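Local structure of OmpT protein (Vibrio cholerae serotype O1, 6EHD) at residues D191-Y196 / E218-N223; L226-D231 / Q256-G261. The protein probably acts as a general diffusion porin, a beta-barrel channel that lets ions and small solutes cross the outer membrane of Vibrio cholerae. The protein carries 1 engineered substitution. All coordinates share one frame; numbering follows the deposited sequence.

Contact 1: residues D191-Y196 / E218-N223. With C8E ((hydroxyethyloxy)tri(ethyloxy)octane), chain K.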
loop_
_atom_site.group_PDB
_atom_site.type_symbol
_atom_site.label_atom_id
_atom_site.label_comp_id
_atom_site.label_asym_id
_atom_site.label_seq_id
_atom_site.Cartn_x
_atom_site.Cartn_y
_atom_site.Cartn_z
ATOM N N ASP A 191 -4.543 -7.698 21.980
ATOM C CA ASP A 191 -3.130 -7.764 21.638
ATOM C C ASP A 191 -2.999 -8.720 20.416
ATOM O O ASP A 191 -3.081 -9.953 20.547
ATOM C CB ASP A 191 -2.334 -8.244 22.880
ATOM C CG ASP A 191 -0.820 -8.288 22.679
ATOM O OD1 ASP A 191 -0.264 -8.149 21.539
ATOM O OD2 ASP A 191 -0.135 -8.533 23.703
ATOM N N VAL A 192 -2.819 -8.125 19.216
ATOM C CA VAL A 192 -2.867 -8.889 17.937
ATOM C C VAL A 192 -1.531 -8.725 17.177
ATOM O O VAL A 192 -0.962 -7.628 17.145
ATOM C CB VAL A 192 -4.101 -8.505 17.107
ATOM C CG1 VAL A 192 -4.203 -7.012 16.888
ATOM C CG2 VAL A 192 -4.142 -9.243 15.753
ATOM N N THR A 193 -1.027 -9.846 16.692
ATOM C CA THR A 193 0.176 -9.940 15.832
ATOM C C THR A 193 -0.271 -10.397 14.416
ATOM O O THR A 193 -1.084 -11.351 14.295
ATOM C CB THR A 193 1.189 -10.965 16.421
ATOM O OG1 THR A 193 1.610 -10.513 17.727
ATOM C CG2 THR A 193 2.468 -11.025 15.625
ATOM N N ASN A 194 0.243 -9.723 13.376
ATOM C CA ASN A 194 0.014 -10.124 11.953
ATOM C C ASN A 194 1.360 -10.512 11.428
ATOM O O ASN A 194 2.244 -9.665 11.468
ATOM C CB ASN A 194 -0.549 -8.912 11.205
ATOM C CG ASN A 194 -0.961 -9.233 9.756
ATOM O OD1 ASN A 194 -1.271 -10.376 9.452
ATOM N ND2 ASN A 194 -0.991 -8.177 8.866
ATOM N N SER A 195 1.547 -11.802 11.057
ATOM C CA SER A 195 2.730 -12.337 10.461
ATOM C C SER A 195 2.436 -12.701 8.976
ATOM O O SER A 195 1.506 -13.397 8.689
ATOM C CB SER A 195 3.188 -13.611 11.222
ATOM O OG SER A 195 3.368 -13.239 12.595
ATOM N N TYR A 196 3.278 -12.258 8.043
ATOM C CA TYR A 196 2.934 -12.401 6.617
ATOM C C TYR A 196 4.160 -12.691 5.722
ATOM O O TYR A 196 5.311 -12.397 6.042
ATOM C CB TYR A 196 2.084 -11.127 6.148
ATOM C CG TYR A 196 2.729 -9.785 6.639
ATOM C CD1 TYR A 196 2.374 -9.278 7.902
ATOM C CD2 TYR A 196 3.726 -9.146 5.903
ATOM C CE1 TYR A 196 2.976 -8.124 8.426
ATOM C CE2 TYR A 196 4.308 -7.950 6.411
ATOM C CZ TYR A 196 3.946 -7.468 7.697
ATOM O OH TYR A 196 4.523 -6.313 8.241
ATOM N N GLU A 218 -1.076 -14.664 9.083
ATOM C CA GLU A 218 -1.617 -15.287 10.354
ATOM C C GLU A 218 -1.816 -14.232 11.384
ATOM O O GLU A 218 -0.877 -13.459 11.689
ATOM C CB GLU A 218 -0.652 -16.384 10.934
ATOM C CG GLU A 218 -1.260 -17.059 12.225
ATOM C CD GLU A 218 -0.594 -18.401 12.514
ATOM O OE1 GLU A 218 -0.957 -19.373 11.818
ATOM O OE2 GLU A 218 0.235 -18.486 13.442
ATOM N N LEU A 219 -3.056 -14.144 11.879
ATOM C CA LEU A 219 -3.431 -13.206 12.911
ATOM C C LEU A 219 -3.583 -14.046 14.227
ATOM O O LEU A 219 -4.381 -14.979 14.252
ATOM C CB LEU A 219 -4.751 -12.548 12.589
ATOM C CG LEU A 219 -4.694 -11.586 11.367
ATOM C CD1 LEU A 219 -6.096 -11.407 10.854
ATOM C CD2 LEU A 219 -4.055 -10.245 11.723
ATOM N N ASP A 220 -2.750 -13.783 15.221
ATOM C CA ASP A 220 -2.949 -14.406 16.576
ATOM C C ASP A 220 -3.090 -13.388 17.692
ATOM O O ASP A 220 -2.538 -12.261 17.631
ATOM C CB ASP A 220 -2.002 -15.562 16.954
ATOM C CG ASP A 220 -0.627 -15.380 16.478
ATOM O OD1 ASP A 220 -0.005 -14.414 16.944
ATOM O OD2 ASP A 220 -0.156 -16.216 15.660
ATOM N N VAL A 221 -3.890 -13.793 18.693
ATOM C CA VAL A 221 -4.281 -12.935 19.807
ATOM C C VAL A 221 -3.505 -13.418 21.037
ATOM O O VAL A 221 -3.552 -14.611 21.361
ATOM C CB VAL A 221 -5.816 -12.950 20.008
ATOM C CG1 VAL A 221 -6.244 -11.934 21.058
ATOM C CG2 VAL A 221 -6.507 -12.620 18.694
ATOM N N GLU A 222 -2.773 -12.517 21.687
ATOM C CA GLU A 222 -1.867 -12.871 22.823
ATOM C C GLU A 222 -2.399 -13.786 23.983
ATOM O O GLU A 222 -1.672 -14.705 24.422
ATOM C CB GLU A 222 -1.254 -11.596 23.416
ATOM C CG GLU A 222 -0.448 -11.741 24.709
ATOM C CD GLU A 222 0.792 -12.617 24.608
ATOM O OE1 GLU A 222 1.416 -12.872 25.670
ATOM O OE2 GLU A 222 1.163 -13.044 23.496
ATOM N N ASN A 223 -3.598 -13.542 24.512
ATOM C CA ASN A 223 -4.066 -14.375 25.700
ATOM C C ASN A 223 -5.368 -15.069 25.364
ATOM O O ASN A 223 -6.378 -14.897 26.050
ATOM C CB ASN A 223 -4.222 -13.531 26.991
ATOM C CG ASN A 223 -3.009 -13.601 27.892
ATOM O OD1 ASN A 223 -2.363 -12.586 28.144
ATOM N ND2 ASN A 223 -2.698 -14.803 28.399
HETATM C C1 C8E K . 10.456 -20.341 1.878
HETATM C C2 C8E K . 10.452 -20.127 3.387
HETATM C C3 C8E K . 9.051 -19.921 3.892
HETATM C C4 C8E K . 9.065 -18.981 5.059
HETATM C C5 C8E K . 7.727 -18.974 5.685
HETATM C C6 C8E K . 7.647 -17.984 6.817
HETATM C C7 C8E K . 6.183 -17.902 7.162
HETATM C C8 C8E K . 5.821 -16.965 8.290
HETATM O O9 C8E K . 4.383 -16.986 8.296
HETATM C C10 C8E K . 3.747 -15.954 7.562
HETATM C C11 C8E K . 2.474 -16.476 6.901
HETATM O O12 C8E K . 1.666 -17.106 7.885
HETATM O O HOH W 1 1.028 -13.804 13.849
#
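The Asp191 carboxylate and the aliphatic stem of Glu222 run alongside each other in an antiparallel beta hairpin of the porin barrel. Glu222 CB sits over one face of the carboxylate, 3.3 Å from Asp191 OD2, and the two carboxylate planes stand 35° apart. CG of Asp191 is turned away from its own backbone N (chi1 -177°), and OD2 forms a salt bridge to Arg170, whose NH2 also makes a long, weak pair with the poorly ordered Glu222. This shared arginine would probably offset the like charges. Leu219 CD2 lies over one face of the second flat group, the Asn194 amide, 3.6 Å from OD1, and packs on CB as well; ND2 donates outside the hairpin to Arg109 O. Val192 CG2 lies alongside the same leucine, at 4.2 Å from CD2. Val192, Asn194, Leu219 and Val221 all point to this face of the sheet.

Between the strands the register is regular. Thr193 pairs with Asp220 and Ser195 with Glu218 as hydrogen-bonded pairs, each with two bonds, and a further one from Glu222 N to Asp191 O (2.8 Å, 168° at the hydrogen) continues the pairing where strand 208-221 runs out into the following loop. Leu219 CA approaches Thr193 O in one of the CA-H...O contacts that line the non-hydrogen-bonded positions.

The face of Thr193, Ser195, Glu218 and Asp220 is polar. Thr193 CB meets Asp220 OD1 at 3.7 Å, while Ser195 OG also bonds Gln168. The end of a detergent molecule, C8E, lies over the paired backbone on this side, its C10 3.6 Å from Ser195 O. One water bonds Ser195 OG at 2.7 Å; Glu218 O and, weakly, Asp220 OD2 are within its reach, but it need not donate to both at once.

Contact 2: residues L226-D231 / Q256-G261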
loop_
_atom_site.group_PDB
_atom_site.type_symbol
_atom_site.label_atom_id
_atom_site.label_comp_id
_atom_site.label_asym_id
_atom_site.label_seq_id
_atom_site.Cartn_x
_atom_site.Cartn_y
_atom_site.Cartn_z
ATOM N N LEU A 226 -7.620 -18.021 19.868
ATOM C CA LEU A 226 -8.046 -17.708 18.497
ATOM C C LEU A 226 -6.783 -17.409 17.600
ATOM O O LEU A 226 -5.908 -16.602 18.002
ATOM C CB LEU A 226 -9.021 -16.538 18.490
ATOM C CG LEU A 226 -9.628 -16.162 17.146
ATOM C CD1 LEU A 226 -10.582 -17.224 16.614
ATOM C CD2 LEU A 226 -10.268 -14.791 17.198
ATOM N N VAL A 227 -6.733 -18.108 16.467
ATOM C CA VAL A 227 -5.781 -17.880 15.347
ATOM C C VAL A 227 -6.602 -17.816 14.067
ATOM O O VAL A 227 -7.515 -18.652 13.888
ATOM C CB VAL A 227 -4.766 -19.054 15.241
ATOM C CG1 VAL A 227 -3.785 -18.874 14.060
ATOM C CG2 VAL A 227 -3.996 -19.230 16.563
ATOM N N ILE A 228 -6.301 -16.842 13.154
ATOM C CA ILE A 228 -6.991 -16.782 11.830
ATOM C C ILE A 228 -5.877 -16.811 10.741
ATOM O O ILE A 228 -4.931 -16.016 10.873
ATOM C CB ILE A 228 -7.865 -15.499 11.693
ATOM C CG1 ILE A 228 -8.997 -15.533 12.749
ATOM C CG2 ILE A 228 -8.483 -15.450 10.319
ATOM C CD1 ILE A 228 -9.744 -14.236 12.906
ATOM N N ASP A 229 -5.981 -17.717 9.762
ATOM C CA ASP A 229 -5.053 -17.818 8.617
ATOM C C ASP A 229 -5.747 -17.231 7.388
ATOM O O ASP A 229 -6.972 -17.486 7.184
ATOM C CB ASP A 229 -4.661 -19.274 8.327
ATOM C CG ASP A 229 -3.623 -19.834 9.360
ATOM O OD1 ASP A 229 -2.992 -19.076 10.120
ATOM O OD2 ASP A 229 -3.438 -21.055 9.370
ATOM N N GLU A 230 -4.989 -16.465 6.581
ATOM C CA GLU A 230 -5.498 -16.000 5.271
ATOM C C GLU A 230 -4.595 -16.541 4.147
ATOM O O GLU A 230 -3.356 -16.461 4.265
ATOM C CB GLU A 230 -5.444 -14.445 5.247
ATOM C CG GLU A 230 -6.301 -13.730 6.246
ATOM C CD GLU A 230 -6.182 -12.188 6.113
ATOM O OE1 GLU A 230 -5.072 -11.651 6.129
ATOM O OE2 GLU A 230 -7.221 -11.513 5.977
ATOM N N ASP A 231 -5.202 -17.040 3.081
ATOM C CA ASP A 231 -4.488 -17.497 1.873
ATOM C C ASP A 231 -5.038 -16.631 0.704
ATOM O O ASP A 231 -6.310 -16.628 0.427
ATOM C CB ASP A 231 -4.891 -18.981 1.575
ATOM C CG ASP A 231 -4.557 -19.979 2.717
ATOM O OD1 ASP A 231 -3.695 -19.750 3.618
ATOM O OD2 ASP A 231 -5.077 -21.118 2.555
ATOM N N GLN A 256 -10.282 -17.084 4.373
ATOM C CA GLN A 256 -10.003 -16.836 5.745
ATOM C C GLN A 256 -10.537 -18.085 6.542
ATOM O O GLN A 256 -11.708 -18.484 6.389
ATOM C CB GLN A 256 -10.685 -15.585 6.260
ATOM C CG GLN A 256 -10.435 -14.288 5.439
ATOM C CD GLN A 256 -11.435 -14.043 4.328
ATOM O OE1 GLN A 256 -12.451 -14.743 4.191
ATOM N NE2 GLN A 256 -11.155 -12.982 3.482
ATOM N N GLU A 257 -9.680 -18.619 7.380
ATOM C CA GLU A 257 -10.027 -19.827 8.220
ATOM C C GLU A 257 -9.598 -19.611 9.665
ATOM O O GLU A 257 -8.406 -19.304 9.935
ATOM C CB GLU A 257 -9.387 -21.072 7.635
ATOM C CG GLU A 257 -9.529 -22.285 8.539
ATOM C CD GLU A 257 -9.046 -23.572 7.903
ATOM O OE1 GLU A 257 -8.288 -24.299 8.577
ATOM O OE2 GLU A 257 -9.424 -23.843 6.749
ATOM N N ALA A 258 -10.560 -19.748 10.603
ATOM C CA ALA A 258 -10.307 -19.632 12.039
ATOM C C ALA A 258 -10.142 -21.042 12.651
ATOM O O ALA A 258 -10.674 -22.032 12.138
ATOM C CB ALA A 258 -11.412 -18.874 12.749
ATOM N N ASN A 259 -9.363 -21.127 13.712
ATOM C CA ASN A 259 -9.134 -22.429 14.373
ATOM C C ASN A 259 -10.366 -22.958 15.154
ATOM O O ASN A 259 -10.370 -24.110 15.569
ATOM C CB ASN A 259 -7.870 -22.416 15.236
ATOM C CG ASN A 259 -7.925 -21.450 16.376
ATOM O OD1 ASN A 259 -8.801 -20.604 16.479
ATOM N ND2 ASN A 259 -6.883 -21.491 17.203
ATOM N N THR A 260 -11.382 -22.118 15.324
ATOM C CA THR A 260 -12.729 -22.549 15.691
ATOM C C THR A 260 -13.431 -23.365 14.599
ATOM O O THR A 260 -14.498 -23.899 14.876
ATOM C CB THR A 260 -13.669 -21.360 16.020
ATOM O OG1 THR A 260 -13.900 -20.568 14.836
ATOM C CG2 THR A 260 -13.097 -20.479 17.114
ATOM N N GLY A 261 -12.881 -23.456 13.377
ATOM C CA GLY A 261 -13.550 -24.135 12.258
ATOM C C GLY A 261 -14.383 -23.254 11.301
ATOM O O GLY A 261 -14.695 -23.697 10.201
HETATM O O HOH W 2 -9.209 -10.756 4.294
#
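Polar contacts between Val227 and Asn259 fasten the open end of this antiparallel hairpin of the porin barrel, opposite its 243-244 turn. Asn259 N donates to Val227 O at 3.1 Å, and the side chain answers in the other direction, with OD1 accepting a weak but nearly straight bond from Val227 N (3.2 Å, 170°). With chi1 at 63°, the amide is folded back between its own N and carbonyl carbon, which lets one residue grip both backbone groups of Val227; ND2 goes to Pro225 O. Farther in, Asp229 and Glu257 form a hydrogen-bonded pair through reciprocal bonds, both 2.9 Å long.

Apolar contacts are fewer. Ile228 CG1 and Leu226 CD1 both reach Ala258 CB, the isoleucine at 4.1 Å, and Leu226 CD1 also touches Thr260 CG2. Beyond them the stems of Glu230 and Gln256 meet at CG, 4.2 Å apart.

Water serves the same pair: it donates to Glu230 OE2 (2.7 Å) and accepts from Gln256 NE2. Glu230 also makes a salt bridge to Arg109, and Gln256 NE2 a bond to Thr293 O.

A type I turn from Ala258 to Gly261, closed by Gly261 N to Ala258 O, ends strand 245-258. Strand 208-221 flanks strand 227-242 through backbone bonds of Ile228 and Glu230, while Leu295 of strand 293-299 touches the side chains of both.

Contacts 1 and 2 are successive antiparallel pairings toward the same loop end of the barrel wall, and both are surface contacts with only two buried residues each among those that touch. Contact 1 joins strands 184-205 and 208-221, contact 2 strands 227-242 and 245-258; strands 208-221 and 227-242 are neighbours, probably bonded from Leu219 N to Ile228 O (2.8 Å). Glu218 and Val227 also pack across this seam, where the carboxylates of Glu218 and Asp229 come close enough that a proton on one may be favoured. Contact 1 has a water bridging backbone and side chains on its polar face; contact 2 has one between two side chains. Arg109 reaches both, through Asn194 and Glu230.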